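Local coordinates for protein hydratase ChsH1 (PDB 4W78) that hydrates the steroid enoyl-CoA 3-OPDC-CoA to 17-HOPC-CoA in cholesterol side-chain degradation, working in complex with ChsH2, at residues Val101-Glu106 with Asn159-Lys164; Asp83-Ile88 with Ile142-Val147; Gln11-Gly16 with Ala123-Val128. All coordinates share one frame; numbering follows the deposited sequence.

Contact 1: Val101-Glu106 with Asn159-Lys164; sequences VATNCE and NWRILK
A classic beta bulge sets T103 and N104 against the single residue R161 in the antiparallel strand pair 101-106 and 159-164 of the hot-dog sheet. R161 O takes a nearly straight bond from T103 N (2.9 Å, 171°). N104 N is also turned to this oxygen, but at 3.5 Å its bond to R161 O is weak. R161 N donates a hydrogen bond to N104 O. Beyond the bulge the ladder resumes in both directions, with V101 paired to L163 and E106 to N159.

The side chains of N104 and R161 lie alongside each other and point the same way. The R161 chain runs fully extended from CG to NE, with CG anti to the backbone N (chi1 -175°), and this lays CD and NH1 alongside N104 OD1. R161 NH1 donates to N104 OD1 at 2.9 Å. The oxygen lies in the guanidinium plane, but the two flat groups are turned 44° apart. T103 OG1 also donates to N104 OD1, at a very short 2.5 Å. F141 makes a cation-pi contact with R161.

C105 and W160 are on the other face of the sheet. C105 SG meets the edge of the indole at W160 CZ3, unusually close at 3.1 Å. A102 CB approaches the same ring obliquely, 4.2 Å from W160 CZ2. I52 of the ChsH2 chain packs on both A102 and W160.

N104, C105 and E106 also pair with a strand of ChsH2, so the sheet runs on across the interface. T103 and R161 grip N104 OD1 from opposite faces of its plane, which would hold the amide and, through it, the guanidinium in place.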
loop_
_atom_site.group_PDB
_atom_site.type_symbol
_atom_site.label_atom_id
_atom_site.label_comp_id
_atom_site.label_asym_id
_atom_site.label_seq_id
_atom_site.Cartn_x
_atom_site.Cartn_y
_atom_site.Cartn_z
ATOM N N VAL A 101 -15.104 1.651 18.798
ATOM C CA VAL A 101 -14.742 2.847 18.046
ATOM C C VAL A 101 -13.560 3.495 18.750
ATOM O O VAL A 101 -13.487 3.489 19.977
ATOM C CB VAL A 101 -15.932 3.849 17.914
ATOM C CG1 VAL A 101 -16.379 4.373 19.270
ATOM C CG2 VAL A 101 -15.572 5.009 16.989
ATOM N N ALA A 102 -12.609 4.017 17.985
ATOM C CA ALA A 102 -11.551 4.810 18.594
ATOM C C ALA A 102 -12.066 6.233 18.792
ATOM O O ALA A 102 -12.728 6.793 17.913
ATOM C CB ALA A 102 -10.296 4.789 17.735
ATOM N N THR A 103 -11.793 6.815 19.953
ATOM C CA THR A 103 -12.322 8.139 20.267
ATOM C C THR A 103 -11.259 9.244 20.295
ATOM O O THR A 103 -11.529 10.381 19.892
ATOM C CB THR A 103 -13.080 8.141 21.611
ATOM O OG1 THR A 103 -12.164 7.830 22.666
ATOM C CG2 THR A 103 -14.208 7.110 21.595
ATOM N N ASN A 104 -10.070 8.911 20.786
ATOM C CA ASN A 104 -8.985 9.881 20.922
ATOM C C ASN A 104 -7.651 9.202 20.706
ATOM O O ASN A 104 -7.456 8.062 21.122
ATOM C CB ASN A 104 -8.935 10.484 22.327
ATOM C CG ASN A 104 -10.279 10.873 22.851
ATOM O OD1 ASN A 104 -11.046 10.024 23.306
ATOM N ND2 ASN A 104 -10.569 12.166 22.830
ATOM N N CYS A 105 -6.720 9.935 20.110
ATOM C CA CYS A 105 -5.362 9.465 19.858
ATOM C C CYS A 105 -4.450 10.671 20.074
ATOM O O CYS A 105 -4.549 11.642 19.328
ATOM C CB CYS A 105 -5.232 9.026 18.387
ATOM S SG CYS A 105 -3.526 8.670 17.809
ATOM N N GLU A 106 -3.575 10.629 21.077
ATOM C CA GLU A 106 -2.610 11.706 21.269
ATOM C C GLU A 106 -1.198 11.173 21.123
ATOM O O GLU A 106 -0.786 10.312 21.887
ATOM C CB GLU A 106 -2.754 12.338 22.646
ATOM C CG GLU A 106 -1.749 13.446 22.892
ATOM C CD GLU A 106 -1.623 13.807 24.359
ATOM O OE1 GLU A 106 -2.352 13.211 25.187
ATOM O OE2 GLU A 106 -0.795 14.688 24.680
ATOM N N ASN A 159 -1.120 8.061 23.656
ATOM C CA ASN A 159 -2.247 7.703 24.490
ATOM C C ASN A 159 -3.395 7.434 23.526
ATOM O O ASN A 159 -3.751 8.311 22.721
ATOM C CB ASN A 159 -2.574 8.843 25.444
ATOM C CG ASN A 159 -1.415 9.185 26.372
ATOM O OD1 ASN A 159 -0.789 8.302 26.963
ATOM N ND2 ASN A 159 -1.126 10.478 26.504
ATOM N N TRP A 160 -3.920 6.209 23.560
ATOM C CA TRP A 160 -4.925 5.721 22.613
ATOM C C TRP A 160 -6.170 5.381 23.412
ATOM O O TRP A 160 -6.078 4.660 24.395
ATOM C CB TRP A 160 -4.395 4.430 21.975
ATOM C CG TRP A 160 -5.199 3.921 20.835
ATOM C CD1 TRP A 160 -6.090 2.883 20.821
ATOM C CD2 TRP A 160 -5.159 4.436 19.525
ATOM N NE1 TRP A 160 -6.622 2.740 19.555
ATOM C CE2 TRP A 160 -6.053 3.685 18.740
ATOM C CE3 TRP A 160 -4.442 5.469 18.936
ATOM C CZ2 TRP A 160 -6.244 3.947 17.389
ATOM C CZ3 TRP A 160 -4.603 5.718 17.663
ATOM C CH2 TRP A 160 -5.508 4.977 16.863
ATOM N N ARG A 161 -7.331 5.881 23.008
ATOM C CA ARG A 161 -8.553 5.599 23.748
ATOM C C ARG A 161 -9.624 5.039 22.831
ATOM O O ARG A 161 -9.896 5.591 21.762
ATOM C CB ARG A 161 -9.058 6.857 24.441
ATOM C CG ARG A 161 -10.267 6.688 25.341
ATOM C CD ARG A 161 -10.578 8.075 25.930
ATOM N NE ARG A 161 -11.718 8.130 26.836
ATOM C CZ ARG A 161 -12.780 8.915 26.650
ATOM N NH1 ARG A 161 -12.858 9.702 25.581
ATOM N NH2 ARG A 161 -13.767 8.913 27.531
ATOM N N ILE A 162 -10.223 3.932 23.255
ATOM C CA ILE A 162 -11.321 3.341 22.510
ATOM C C ILE A 162 -12.529 3.171 23.405
ATOM O O ILE A 162 -12.426 3.199 24.639
ATOM C CB ILE A 162 -10.951 1.963 21.913
ATOM C CG1 ILE A 162 -10.741 0.931 23.026
ATOM C CG2 ILE A 162 -9.723 2.075 21.029
ATOM C CD1 ILE A 162 -10.563 -0.516 22.527
ATOM N N LEU A 163 -13.681 2.999 22.764
ATOM C CA LEU A 163 -14.931 2.716 23.444
ATOM C C LEU A 163 -15.441 1.362 22.972
ATOM O O LEU A 163 -15.623 1.150 21.768
ATOM C CB LEU A 163 -15.958 3.802 23.107
ATOM C CG LEU A 163 -17.391 3.529 23.552
ATOM C CD1 LEU A 163 -17.523 3.499 25.074
ATOM C CD2 LEU A 163 -18.319 4.575 22.935
ATOM N N LYS A 164 -15.632 0.436 23.903
ATOM C CA LYS A 164 -16.322 -0.818 23.603
ATOM C C LYS A 164 -17.754 -0.676 24.080
ATOM O O LYS A 164 -18.000 -0.374 25.249
ATOM C CB LYS A 164 -15.662 -1.994 24.324
ATOM C CG LYS A 164 -14.264 -2.312 23.833
ATOM C CD LYS A 164 -14.312 -3.047 22.512
ATOM C CE LYS A 164 -14.831 -4.461 22.701
ATOM N NZ LYS A 164 -15.352 -5.000 21.412
#

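Contact 2: Asp83-Ile88 with Ile142-Val147; sequences DPLGPI and INQHIV
L85 meets Q144 where the start of helix 85-94 lies against strand 139-150. This is the helix-on-sheet packing of the hot-dog fold, and the contact is buried.

The L85 side chain crosses that of Q144 at about a right angle. Followed outward, L85 CB comes first, 4.0 Å from Q144 NE2. L85 CG is next and has moved over to the oxygen, 3.9 Å from Q144 OE1. Both methyls come to the same oxygen from one side: L85 CD1 is 3.7 Å from Q144 OE1, and CD2 is closer at 3.4 Å. The CG of L85 is anti to the backbone N (chi1 -170°), which carries both methyls to the amide oxygen. The leucine thus lies across the amide in a purely van der Waals contact.

The nitrogen end of the amide points to a water that lies between Q144 NE2 and D83 OD1. Both legs of this bridge are short, so its details are doubtful. D83 OD1 also caps the helix by accepting from L85 N (3.1 Å), which comes from above the carboxylate plane. D83 OD2 forms a salt bridge with R79, so the carboxylate is held at both oxygens.

One turn along the helix, I88 and I142 slide past each other in opposite directions. V9 and I12 of helix 3-13 also pack on I88. The nearest atoms of the isoleucine pair are the branch methyl I88 CG2 and the chain end I142 CD1, 3.9 Å apart.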
loop_
_atom_site.group_PDB
_atom_site.type_symbol
_atom_site.label_atom_id
_atom_site.label_comp_id
_atom_site.label_asym_id
_atom_site.label_seq_id
_atom_site.Cartn_x
_atom_site.Cartn_y
_atom_site.Cartn_z
ATOM N N ASP A 83 0.380 -8.783 24.490
ATOM C CA ASP A 83 -0.314 -7.541 24.198
ATOM C C ASP A 83 -1.546 -7.499 25.103
ATOM O O ASP A 83 -2.363 -8.416 25.093
ATOM C CB ASP A 83 -0.702 -7.552 22.723
ATOM C CG ASP A 83 -1.472 -6.321 22.297
ATOM O OD1 ASP A 83 -1.635 -5.382 23.102
ATOM O OD2 ASP A 83 -1.907 -6.297 21.129
ATOM N N PRO A 84 -1.675 -6.447 25.918
ATOM C CA PRO A 84 -2.812 -6.446 26.843
ATOM C C PRO A 84 -4.155 -6.211 26.156
ATOM O O PRO A 84 -5.176 -6.445 26.798
ATOM C CB PRO A 84 -2.484 -5.286 27.799
ATOM C CG PRO A 84 -1.602 -4.386 26.995
ATOM C CD PRO A 84 -0.760 -5.322 26.162
ATOM N N LEU A 85 -4.151 -5.776 24.898
ATOM C CA LEU A 85 -5.401 -5.436 24.212
ATOM C C LEU A 85 -6.222 -6.677 23.875
ATOM O O LEU A 85 -7.438 -6.656 23.975
ATOM C CB LEU A 85 -5.144 -4.593 22.964
ATOM C CG LEU A 85 -6.375 -3.967 22.292
ATOM C CD1 LEU A 85 -7.262 -3.247 23.307
ATOM C CD2 LEU A 85 -5.927 -3.004 21.214
ATOM N N GLY A 86 -5.547 -7.751 23.484
ATOM C CA GLY A 86 -6.221 -9.018 23.223
ATOM C C GLY A 86 -7.161 -9.464 24.329
ATOM O O GLY A 86 -8.355 -9.663 24.093
ATOM N N PRO A 87 -6.631 -9.646 25.549
ATOM C CA PRO A 87 -7.448 -10.045 26.698
ATOM C C PRO A 87 -8.562 -9.046 27.014
ATOM O O PRO A 87 -9.645 -9.467 27.431
ATOM C CB PRO A 87 -6.439 -10.078 27.846
ATOM C CG PRO A 87 -5.124 -10.292 27.188
ATOM C CD PRO A 87 -5.189 -9.684 25.847
ATOM N N ILE A 88 -8.290 -7.756 26.835
ATOM C CA ILE A 88 -9.276 -6.720 27.112
ATOM C C ILE A 88 -10.438 -6.797 26.133
ATOM O O ILE A 88 -11.605 -6.738 26.539
ATOM C CB ILE A 88 -8.638 -5.323 27.059
ATOM C CG1 ILE A 88 -7.894 -5.053 28.357
ATOM C CG2 ILE A 88 -9.697 -4.241 26.828
ATOM C CD1 ILE A 88 -8.816 -4.879 29.543
ATOM N N ILE A 142 -11.470 2.418 27.214
ATOM C CA ILE A 142 -10.201 1.738 27.483
ATOM C C ILE A 142 -9.062 2.586 26.931
ATOM O O ILE A 142 -9.026 2.892 25.735
ATOM C CB ILE A 142 -10.166 0.368 26.807
ATOM C CG1 ILE A 142 -11.228 -0.541 27.422
ATOM C CG2 ILE A 142 -8.784 -0.268 26.959
ATOM C CD1 ILE A 142 -12.107 -1.198 26.397
ATOM N N ASN A 143 -8.149 2.988 27.813
ATOM C CA ASN A 143 -6.945 3.718 27.434
ATOM C C ASN A 143 -5.719 2.832 27.395
ATOM O O ASN A 143 -5.592 1.885 28.194
ATOM C CB ASN A 143 -6.685 4.846 28.429
ATOM C CG ASN A 143 -7.761 5.910 28.387
ATOM O OD1 ASN A 143 -7.646 6.889 27.656
ATOM N ND2 ASN A 143 -8.820 5.708 29.153
ATOM N N GLN A 144 -4.822 3.129 26.468
ATOM C CA GLN A 144 -3.516 2.461 26.408
ATOM C C GLN A 144 -2.414 3.492 26.293
ATOM O O GLN A 144 -2.598 4.525 25.632
ATOM C CB GLN A 144 -3.441 1.540 25.200
ATOM C CG GLN A 144 -4.235 0.255 25.298
ATOM C CD GLN A 144 -4.039 -0.588 24.055
ATOM O OE1 GLN A 144 -4.779 -0.459 23.078
ATOM N NE2 GLN A 144 -3.014 -1.427 24.070
ATOM N N HIS A 145 -1.268 3.232 26.922
ATOM C CA HIS A 145 -0.073 4.040 26.716
ATOM C C HIS A 145 0.917 3.217 25.901
ATOM O O HIS A 145 1.369 2.149 26.336
ATOM C CB HIS A 145 0.564 4.471 28.038
ATOM C CG HIS A 145 1.695 5.450 27.878
ATOM N ND1 HIS A 145 2.713 5.563 28.793
ATOM C CD2 HIS A 145 1.973 6.358 26.915
ATOM C CE1 HIS A 145 3.566 6.494 28.418
ATOM N NE2 HIS A 145 3.137 6.998 27.281
ATOM N N ILE A 146 1.207 3.700 24.706
ATOM C CA ILE A 146 2.132 3.051 23.784
ATOM C C ILE A 146 3.422 3.835 23.800
ATOM O O ILE A 146 3.401 5.072 23.776
ATOM C CB ILE A 146 1.574 3.155 22.357
ATOM C CG1 ILE A 146 0.154 2.590 22.263
ATOM C CG2 ILE A 146 2.545 2.575 21.320
ATOM C CD1 ILE A 146 -0.051 1.304 22.923
ATOM N N VAL A 147 4.550 3.135 23.832
ATOM C CA VAL A 147 5.851 3.792 23.749
ATOM C C VAL A 147 6.679 3.156 22.631
ATOM O O VAL A 147 6.733 1.926 22.516
ATOM C CB VAL A 147 6.616 3.726 25.084
ATOM C CG1 VAL A 147 7.971 4.394 24.968
ATOM C CG2 VAL A 147 5.793 4.376 26.216
HETATM O O HOH W 1 -2.020 -2.912 22.251
#

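Contact 3: Gln11-Gly16 with Ala123-Val128; sequences QIKAAG and AELGDV
K13 and I12 meet L125 in a surface contact, where the last turn of helix 3-13 rests on strand 119-134. It is apolar near the helix and polar at the lysine tip.

K13 crosses L125 at about a right angle. Its CG lies 3.9 Å from L125 CD2, so the aliphatic part of the lysine passes over the leucine. The chain is extended beyond CG, which carries the ammonium past L125 to the next residue of the strand. There K13 NZ makes a weak hydrogen bond to G126 O at 3.0 Å. The neighbouring methylene is almost as near, with K13 CE 3.1 Å from G126 O, so the oxygen is met by the side of the chain as well as by its end.

I12 turns inward instead. Its branch methyl CG2 touches L125 CD2 at 3.9 Å, and the two side chains cross at a slant. The same leucine methyl thus serves both helix residues. L125 CG is anti to the backbone N (chi1 -171°), which carries CD2 to I12 CG2 and K13 CG. In this hot-dog fold the helix at the N-terminus lies beside helix 85-94: I12 also packs on P84, P87 and I88, and L125 on I88 and I142. L125 therefore sits where two helices and the sheet come together.

A type I turn runs from K13 to G16, which has positive phi.

Two waters extend the grip of the ammonium along the strand. One accepts from K13 NZ at 3.0 Å and also from V128 N. The other accepts from K13 NZ at 2.9 Å and donates to D127 OD1 (2.8 Å). The lysine and aspartate charges are thus joined through this water rather than by direct contact.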
loop_
_atom_site.group_PDB
_atom_site.type_symbol
_atom_site.label_atom_id
_atom_site.label_comp_id
_atom_site.label_asym_id
_atom_site.label_seq_id
_atom_site.Cartn_x
_atom_site.Cartn_y
_atom_site.Cartn_z
ATOM N N GLN A 11 -5.877 -8.058 36.709
ATOM C CA GLN A 11 -4.963 -9.145 36.401
ATOM C C GLN A 11 -4.196 -8.914 35.097
ATOM O O GLN A 11 -3.015 -9.242 34.997
ATOM C CB GLN A 11 -5.690 -10.492 36.432
ATOM C CG GLN A 11 -6.598 -10.656 37.660
ATOM C CD GLN A 11 -5.899 -10.398 39.010
ATOM O OE1 GLN A 11 -4.760 -10.815 39.227
ATOM N NE2 GLN A 11 -6.595 -9.713 39.920
ATOM N N ILE A 12 -4.842 -8.291 34.108
ATOM C CA ILE A 12 -4.165 -7.928 32.883
ATOM C C ILE A 12 -3.086 -6.885 33.138
ATOM O O ILE A 12 -1.963 -7.009 32.669
ATOM C CB ILE A 12 -5.178 -7.424 31.826
ATOM C CG1 ILE A 12 -6.145 -8.570 31.476
ATOM C CG2 ILE A 12 -4.456 -6.898 30.598
ATOM C CD1 ILE A 12 -7.399 -8.134 30.723
ATOM N N LYS A 13 -3.422 -5.861 33.915
ATOM C CA LYS A 13 -2.459 -4.812 34.213
ATOM C C LYS A 13 -1.243 -5.321 34.966
ATOM O O LYS A 13 -0.154 -4.784 34.820
ATOM C CB LYS A 13 -3.127 -3.712 35.039
ATOM C CG LYS A 13 -3.966 -2.777 34.205
ATOM C CD LYS A 13 -4.461 -1.639 35.070
ATOM C CE LYS A 13 -5.128 -0.605 34.212
ATOM N NZ LYS A 13 -5.658 0.521 35.024
ATOM N N ALA A 14 -1.430 -6.369 35.757
ATOM C CA ALA A 14 -0.354 -6.865 36.605
ATOM C C ALA A 14 0.775 -7.472 35.773
ATOM O O ALA A 14 1.884 -7.629 36.267
ATOM C CB ALA A 14 -0.887 -7.886 37.595
ATOM N N ALA A 15 0.498 -7.783 34.508
ATOM C CA ALA A 15 1.514 -8.337 33.614
ATOM C C ALA A 15 2.490 -7.268 33.132
ATOM O O ALA A 15 3.566 -7.586 32.612
ATOM C CB ALA A 15 0.858 -9.045 32.415
ATOM N N GLY A 16 2.097 -6.009 33.291
ATOM C CA GLY A 16 2.902 -4.884 32.842
ATOM C C GLY A 16 2.931 -4.740 31.334
ATOM O O GLY A 16 2.255 -5.479 30.617
ATOM N N ALA A 123 3.213 -1.747 24.680
ATOM C CA ALA A 123 1.879 -1.245 25.028
ATOM C C ALA A 123 1.544 -1.562 26.477
ATOM O O ALA A 123 1.814 -2.660 26.962
ATOM C CB ALA A 123 0.830 -1.856 24.113
ATOM N N GLU A 124 0.941 -0.591 27.163
ATOM C CA GLU A 124 0.539 -0.728 28.556
ATOM C C GLU A 124 -0.917 -0.305 28.650
ATOM O O GLU A 124 -1.313 0.672 28.015
ATOM C CB GLU A 124 1.402 0.198 29.435
ATOM C CG GLU A 124 1.123 0.095 30.917
ATOM C CD GLU A 124 1.569 1.322 31.676
ATOM O OE1 GLU A 124 1.101 2.417 31.306
ATOM O OE2 GLU A 124 2.365 1.201 32.633
ATOM N N LEU A 125 -1.718 -1.043 29.415
ATOM C CA LEU A 125 -3.102 -0.666 29.670
ATOM C C LEU A 125 -3.153 0.490 30.679
ATOM O O LEU A 125 -2.444 0.482 31.694
ATOM C CB LEU A 125 -3.872 -1.901 30.163
ATOM C CG LEU A 125 -5.387 -1.909 30.332
ATOM C CD1 LEU A 125 -6.059 -1.587 29.014
ATOM C CD2 LEU A 125 -5.820 -3.276 30.807
ATOM N N GLY A 126 -3.965 1.500 30.370
ATOM C CA GLY A 126 -4.219 2.598 31.287
ATOM C C GLY A 126 -5.624 2.516 31.855
ATOM O O GLY A 126 -6.107 1.435 32.160
ATOM N N ASP A 127 -6.300 3.658 31.968
ATOM C CA ASP A 127 -7.622 3.679 32.586
ATOM C C ASP A 127 -8.628 2.866 31.835
ATOM O O ASP A 127 -8.717 2.970 30.616
ATOM C CB ASP A 127 -8.181 5.087 32.608
ATOM C CG ASP A 127 -7.485 5.934 33.551
ATOM O OD1 ASP A 127 -6.815 5.333 34.413
ATOM O OD2 ASP A 127 -7.601 7.174 33.436
ATOM N N VAL A 128 -9.414 2.109 32.584
ATOM C CA VAL A 128 -10.588 1.433 32.057
ATOM C C VAL A 128 -11.779 1.922 32.873
ATOM O O VAL A 128 -11.833 1.736 34.083
ATOM C CB VAL A 128 -10.430 -0.084 32.151
ATOM C CG1 VAL A 128 -11.707 -0.788 31.691
ATOM C CG2 VAL A 128 -9.222 -0.518 31.331
HETATM O O HOH W 2 -8.544 1.355 35.304
HETATM O O HOH W 3 -5.067 3.322 35.097
#

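All three contacts reach one antiparallel sheet. Strand 153-165 of contact 1, strand 139-150 of contact 2 and strand 119-134 of contact 3 are successive neighbours in it. Contact 1 adds strand 99-109, the last of this chain's sheet, contact 2 helix 85-94 and contact 3 helix 3-13. The centres of contacts 1 and 2 are about 11 Å apart, those of 2 and 3 about 7 Å, and those of 1 and 3 about 15 Å. Along the chain come 11-16, 83-88, 101-106, then 123-128, 142-147, 159-164. All first segments precede all second ones, in the same order of contacts 3, 2, 1. The series runs from a helix-covered surface, through the core, to the edge shared with ChsH2.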